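Putative immunoglobulin-blocking virulence protein (Mycoplasma mycoides subsp. capri, PDB 7ADK) probably binds host immunoglobulin and blocks its action, contributing to mycoplasma virulence. Local coordinates at residues R345-N348 against S349-V353; N581-P584 against F585-G588. All coordinates share one frame; numbering follows the deposited sequence.

Interaction 1. Residues R345-N348 against S349-V353; sequences RRDN and SEYRV
The carbonyl oxygen of R345 takes two bonds from S349: S349 OG lies 2.7 Å from R345 O, and the S349 N-H donates to the same oxygen. Hydroxyl and amide arrive from opposite faces of the carbonyl plane, so they do not compete for one direction. With chi1 at 63°, OG sits between its own backbone N and carbonyl carbon, which turns it back onto the preceding helical turn. One turn further on, R352 NH1 donates to N348 OD1 at 3.1 Å. The bond is almost straight (178°), and amide and guanidinium planes lie only 22° apart, so the two side chains run alongside each other nearly coplanar; NH2 of R352 continues outward to a salt bridge with D532.

Near the C-terminal end of helix 339-351 the backbone widens. D347 O accepts from Y351 N at 3.0 Å and also from R352 N at 3.3 Å, an i+4 bond joined by an i+5 bond, a pi-type widening of the last turn before the chain leaves as a loop.

The D347 side chain joins R346 and Y351. Its OD1 receives both NE and NH2 of R346, each at 2.8 Å and within the guanidinium plane, while OD2 is held by Y167 and W527. That same OD1 meets the edge of the Y351 ring near its plane, 3.5 Å from Y351 CD2, with carboxylate and ring planes almost perpendicular. Over one face of the R346 guanidinium lies Y351 CE2, 3.6 Å from R346 NE. The stacking partner of Y351 is W527. At the margin, the carboxylate of E350 packs against R346, its OE2 3.4 Å from R346 CD, and makes its salt bridge with K165.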
loop_
_atom_site.group_PDB
_atom_site.type_symbol
_atom_site.label_atom_id
_atom_site.label_comp_id
_atom_site.label_asym_id
_atom_site.label_seq_id
_atom_site.Cartn_x
_atom_site.Cartn_y
_atom_site.Cartn_z
ATOM N N ARG A 345 0.371 -34.319 17.816
ATOM C CA ARG A 345 0.024 -35.715 17.502
ATOM C C ARG A 345 -1.365 -36.059 18.010
ATOM O O ARG A 345 -2.185 -36.568 17.255
ATOM C CB ARG A 345 1.073 -36.675 18.079
ATOM C CG ARG A 345 1.009 -38.044 17.386
ATOM C CD ARG A 345 1.941 -39.086 18.013
ATOM N NE ARG A 345 3.327 -38.595 18.125
ATOM C CZ ARG A 345 3.950 -38.221 19.225
ATOM N NH1 ARG A 345 3.470 -38.400 20.413
ATOM N NH2 ARG A 345 5.114 -37.663 19.168
ATOM N N ARG A 346 -1.649 -35.773 19.281
ATOM C CA ARG A 346 -2.961 -35.992 19.887
ATOM C C ARG A 346 -4.041 -35.231 19.135
ATOM O O ARG A 346 -5.046 -35.832 18.786
ATOM C CB ARG A 346 -2.864 -35.650 21.378
ATOM C CG ARG A 346 -4.078 -36.061 22.228
ATOM C CD ARG A 346 -5.325 -35.186 22.078
ATOM N NE ARG A 346 -5.004 -33.760 22.213
ATOM C CZ ARG A 346 -4.728 -33.108 23.309
ATOM N NH1 ARG A 346 -4.842 -33.599 24.499
ATOM N NH2 ARG A 346 -4.321 -31.894 23.207
ATOM N N ASP A 347 -3.811 -33.972 18.777
ATOM C CA ASP A 347 -4.793 -33.186 18.024
ATOM C C ASP A 347 -5.034 -33.687 16.584
ATOM O O ASP A 347 -6.183 -33.873 16.185
ATOM C CB ASP A 347 -4.461 -31.677 18.063
ATOM C CG ASP A 347 -4.644 -30.962 19.416
ATOM O OD1 ASP A 347 -4.621 -31.612 20.477
ATOM O OD2 ASP A 347 -4.855 -29.727 19.436
ATOM N N ASN A 348 -3.997 -33.974 15.797
ATOM C CA ASN A 348 -4.151 -34.501 14.435
ATOM C C ASN A 348 -4.776 -35.903 14.379
ATOM O O ASN A 348 -5.438 -36.245 13.400
ATOM C CB ASN A 348 -2.799 -34.481 13.716
ATOM C CG ASN A 348 -2.317 -33.099 13.333
ATOM O OD1 ASN A 348 -3.026 -32.273 12.793
ATOM N ND2 ASN A 348 -1.082 -32.796 13.583
ATOM N N SER A 349 -4.585 -36.714 15.414
ATOM C CA SER A 349 -5.050 -38.105 15.464
ATOM C C SER A 349 -6.447 -38.297 16.052
ATOM O O SER A 349 -7.033 -39.357 15.835
ATOM C CB SER A 349 -4.036 -38.981 16.187
ATOM O OG SER A 349 -3.893 -38.590 17.528
ATOM N N GLU A 350 -6.995 -37.317 16.778
ATOM C CA GLU A 350 -8.314 -37.450 17.415
ATOM C C GLU A 350 -9.220 -36.212 17.405
ATOM O O GLU A 350 -10.432 -36.395 17.513
ATOM C CB GLU A 350 -8.152 -38.015 18.837
ATOM C CG GLU A 350 -8.079 -36.951 19.940
ATOM C CD GLU A 350 -7.715 -37.520 21.317
ATOM O OE1 GLU A 350 -6.958 -38.511 21.412
ATOM O OE2 GLU A 350 -8.206 -36.961 22.326
ATOM N N TYR A 351 -8.715 -34.979 17.281
ATOM C CA TYR A 351 -9.600 -33.811 17.141
ATOM C C TYR A 351 -10.016 -33.590 15.697
ATOM O O TYR A 351 -11.180 -33.300 15.441
ATOM C CB TYR A 351 -9.017 -32.526 17.732
ATOM C CG TYR A 351 -9.149 -32.425 19.235
ATOM C CD1 TYR A 351 -10.419 -32.410 19.837
ATOM C CD2 TYR A 351 -8.011 -32.307 20.038
ATOM C CE1 TYR A 351 -10.548 -32.334 21.230
ATOM C CE2 TYR A 351 -8.126 -32.249 21.431
ATOM C CZ TYR A 351 -9.394 -32.282 22.027
ATOM O OH TYR A 351 -9.493 -32.269 23.373
ATOM N N ARG A 352 -9.114 -33.768 14.737
ATOM C CA ARG A 352 -9.437 -33.594 13.316
ATOM C C ARG A 352 -10.442 -34.637 12.833
ATOM O O ARG A 352 -10.293 -35.823 13.106
ATOM C CB ARG A 352 -8.166 -33.617 12.466
ATOM C CG ARG A 352 -7.242 -32.492 12.898
ATOM C CD ARG A 352 -6.016 -32.360 12.014
ATOM N NE ARG A 352 -6.309 -31.646 10.773
ATOM C CZ ARG A 352 -5.530 -30.756 10.197
ATOM N NH1 ARG A 352 -4.282 -30.587 10.515
ATOM N NH2 ARG A 352 -6.024 -29.986 9.294
ATOM N N VAL A 353 -11.430 -34.217 12.051
ATOM C CA VAL A 353 -12.086 -35.107 11.089
ATOM C C VAL A 353 -11.181 -35.192 9.858
ATOM O O VAL A 353 -10.463 -34.238 9.565
ATOM C CB VAL A 353 -13.530 -34.661 10.809
ATOM C CG1 VAL A 353 -13.645 -33.403 9.980
ATOM C CG2 VAL A 353 -14.316 -35.759 10.113
#

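Interaction 2. Residues N581-P584 against F585-G588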
loop_
_atom_site.group_PDB
_atom_site.type_symbol
_atom_site.label_atom_id
_atom_site.label_comp_id
_atom_site.label_asym_id
_atom_site.label_seq_id
_atom_site.Cartn_x
_atom_site.Cartn_y
_atom_site.Cartn_z
ATOM N N ASN A 581 -9.040 -20.956 27.852
ATOM C CA ASN A 581 -7.702 -20.416 27.635
ATOM C C ASN A 581 -6.624 -21.494 27.442
ATOM O O ASN A 581 -5.619 -21.231 26.795
ATOM C CB ASN A 581 -7.361 -19.491 28.806
ATOM C CG ASN A 581 -5.967 -18.902 28.745
ATOM O OD1 ASN A 581 -5.707 -17.895 28.119
ATOM N ND2 ASN A 581 -5.023 -19.488 29.428
ATOM N N ASN A 582 -6.755 -22.692 28.001
ATOM C CA ASN A 582 -5.715 -23.707 27.834
ATOM C C ASN A 582 -5.631 -24.267 26.399
ATOM O O ASN A 582 -4.653 -24.921 26.062
ATOM C CB ASN A 582 -5.863 -24.775 28.924
ATOM C CG ASN A 582 -7.008 -25.723 28.704
ATOM O OD1 ASN A 582 -8.117 -25.332 28.379
ATOM N ND2 ASN A 582 -6.761 -26.989 28.862
ATOM N N GLU A 583 -6.608 -23.992 25.538
ATOM C CA GLU A 583 -6.602 -24.351 24.118
ATOM C C GLU A 583 -5.756 -23.381 23.275
ATOM O O GLU A 583 -5.825 -22.176 23.502
ATOM C CB GLU A 583 -8.017 -24.317 23.530
ATOM C CG GLU A 583 -9.077 -25.132 24.274
ATOM C CD GLU A 583 -10.478 -24.963 23.665
ATOM O OE1 GLU A 583 -10.581 -24.781 22.430
ATOM O OE2 GLU A 583 -11.482 -25.046 24.396
ATOM N N PRO A 584 -5.037 -23.836 22.231
ATOM C CA PRO A 584 -4.143 -22.976 21.453
ATOM C C PRO A 584 -4.787 -21.796 20.715
ATOM O O PRO A 584 -4.163 -20.756 20.561
ATOM C CB PRO A 584 -3.486 -23.900 20.441
ATOM C CG PRO A 584 -3.585 -25.286 21.049
ATOM C CD PRO A 584 -4.879 -25.228 21.842
ATOM N N PHE A 585 -6.025 -21.920 20.232
ATOM C CA PHE A 585 -6.678 -20.848 19.462
ATOM C C PHE A 585 -6.977 -19.621 20.323
ATOM O O PHE A 585 -6.820 -18.479 19.897
ATOM C CB PHE A 585 -7.966 -21.358 18.801
ATOM C CG PHE A 585 -8.633 -20.333 17.903
ATOM C CD1 PHE A 585 -9.636 -19.484 18.403
ATOM C CD2 PHE A 585 -8.208 -20.185 16.572
ATOM C CE1 PHE A 585 -10.206 -18.508 17.581
ATOM C CE2 PHE A 585 -8.782 -19.207 15.754
ATOM C CZ PHE A 585 -9.783 -18.369 16.255
ATOM N N PHE A 586 -7.391 -19.832 21.570
ATOM C CA PHE A 586 -7.722 -18.758 22.510
ATOM C C PHE A 586 -6.498 -18.075 23.134
ATOM O O PHE A 586 -6.646 -17.143 23.918
ATOM C CB PHE A 586 -8.727 -19.274 23.544
ATOM C CG PHE A 586 -10.026 -19.691 22.902
ATOM C CD1 PHE A 586 -10.818 -18.751 22.234
ATOM C CD2 PHE A 586 -10.390 -21.038 22.859
ATOM C CE1 PHE A 586 -11.982 -19.148 21.560
ATOM C CE2 PHE A 586 -11.534 -21.442 22.167
ATOM C CZ PHE A 586 -12.341 -20.501 21.522
ATOM N N GLN A 587 -5.291 -18.483 22.749
ATOM C CA GLN A 587 -4.038 -17.902 23.224
ATOM C C GLN A 587 -3.498 -16.774 22.342
ATOM O O GLN A 587 -2.518 -16.131 22.691
ATOM C CB GLN A 587 -3.001 -19.009 23.410
ATOM C CG GLN A 587 -3.406 -19.910 24.581
ATOM C CD GLN A 587 -2.751 -21.273 24.567
ATOM O OE1 GLN A 587 -1.769 -21.541 23.900
ATOM N NE2 GLN A 587 -3.267 -22.191 25.337
ATOM N N GLY A 588 -4.105 -16.488 21.198
ATOM C CA GLY A 588 -3.551 -15.529 20.244
ATOM C C GLY A 588 -2.244 -15.998 19.599
ATOM O O GLY A 588 -1.935 -17.184 19.587
#
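Q587 NE2 donates to N581 O at 2.9 Å, a side-chain-to-backbone bond that reaches back six positions. The N-H...O angle is 168°, and the bond lies in both the carbonyl plane of N581 and the amide plane of Q587. A second carbonyl oxygen, N582 O, stands 3.1 Å from Q587 NE2, and E583 O is equally near but at a poor angle, so proximity alone does not make it a bond. Q587 reaches this cluster of carbonyls because CG stands opposite its own carbonyl carbon (chi1 -68°) and the chain runs on extended; on the way its CG packs 3.4 Å from N581 O.

Two backbone bonds, both weak, lie beneath. F586 N to E583 O and Q587 N to P584 O are i+3 pairs at 3.4 Å, as in successive tight turns, and G588 then leaves with a positive phi, which favours glycine.

The E583 side chain runs alongside that of F586, in the same direction. E583 OE1 comes to the rim of the phenyl ring, 3.5 Å from F586 CE2 and near the ring plane, with the carboxylate turned 77° to the ring; the other oxygen, OE2, is salt-bridged to R580. F585 CD1 lies over one face of the F586 ring, offset toward its rim.

This buried turn follows helix 567-579 and precedes strand 608-610. F586 packs back onto M575 and V576 of that helix, whereas F585 meets the rings of F551 and Y517, the latter on strand 516-517 at the border of the parallel sheet.

Overall arrangement
Interaction 1 comes first along the chain, at the C-terminal end of helix 339-351; interaction 2 follows in the loop between helix 567-579 and strand 608-610. Their centres lie about 16 Å apart, and their nearest atoms about 5 Å, without touching. Y167 links them: it packs on R346 and Y351 and bonds to D347 in 345-353, while in 581-588 its carbonyl accepts from N582, whose amide nitrogen also donates to D597, and P584 packs on it. The segment around Y167 is thus held between a helix end and a tight-turned loop, with V353 of the first on strand 473-481 of the mixed sheet and F585 of the second on strand 516-517 of the five-stranded parallel sheet.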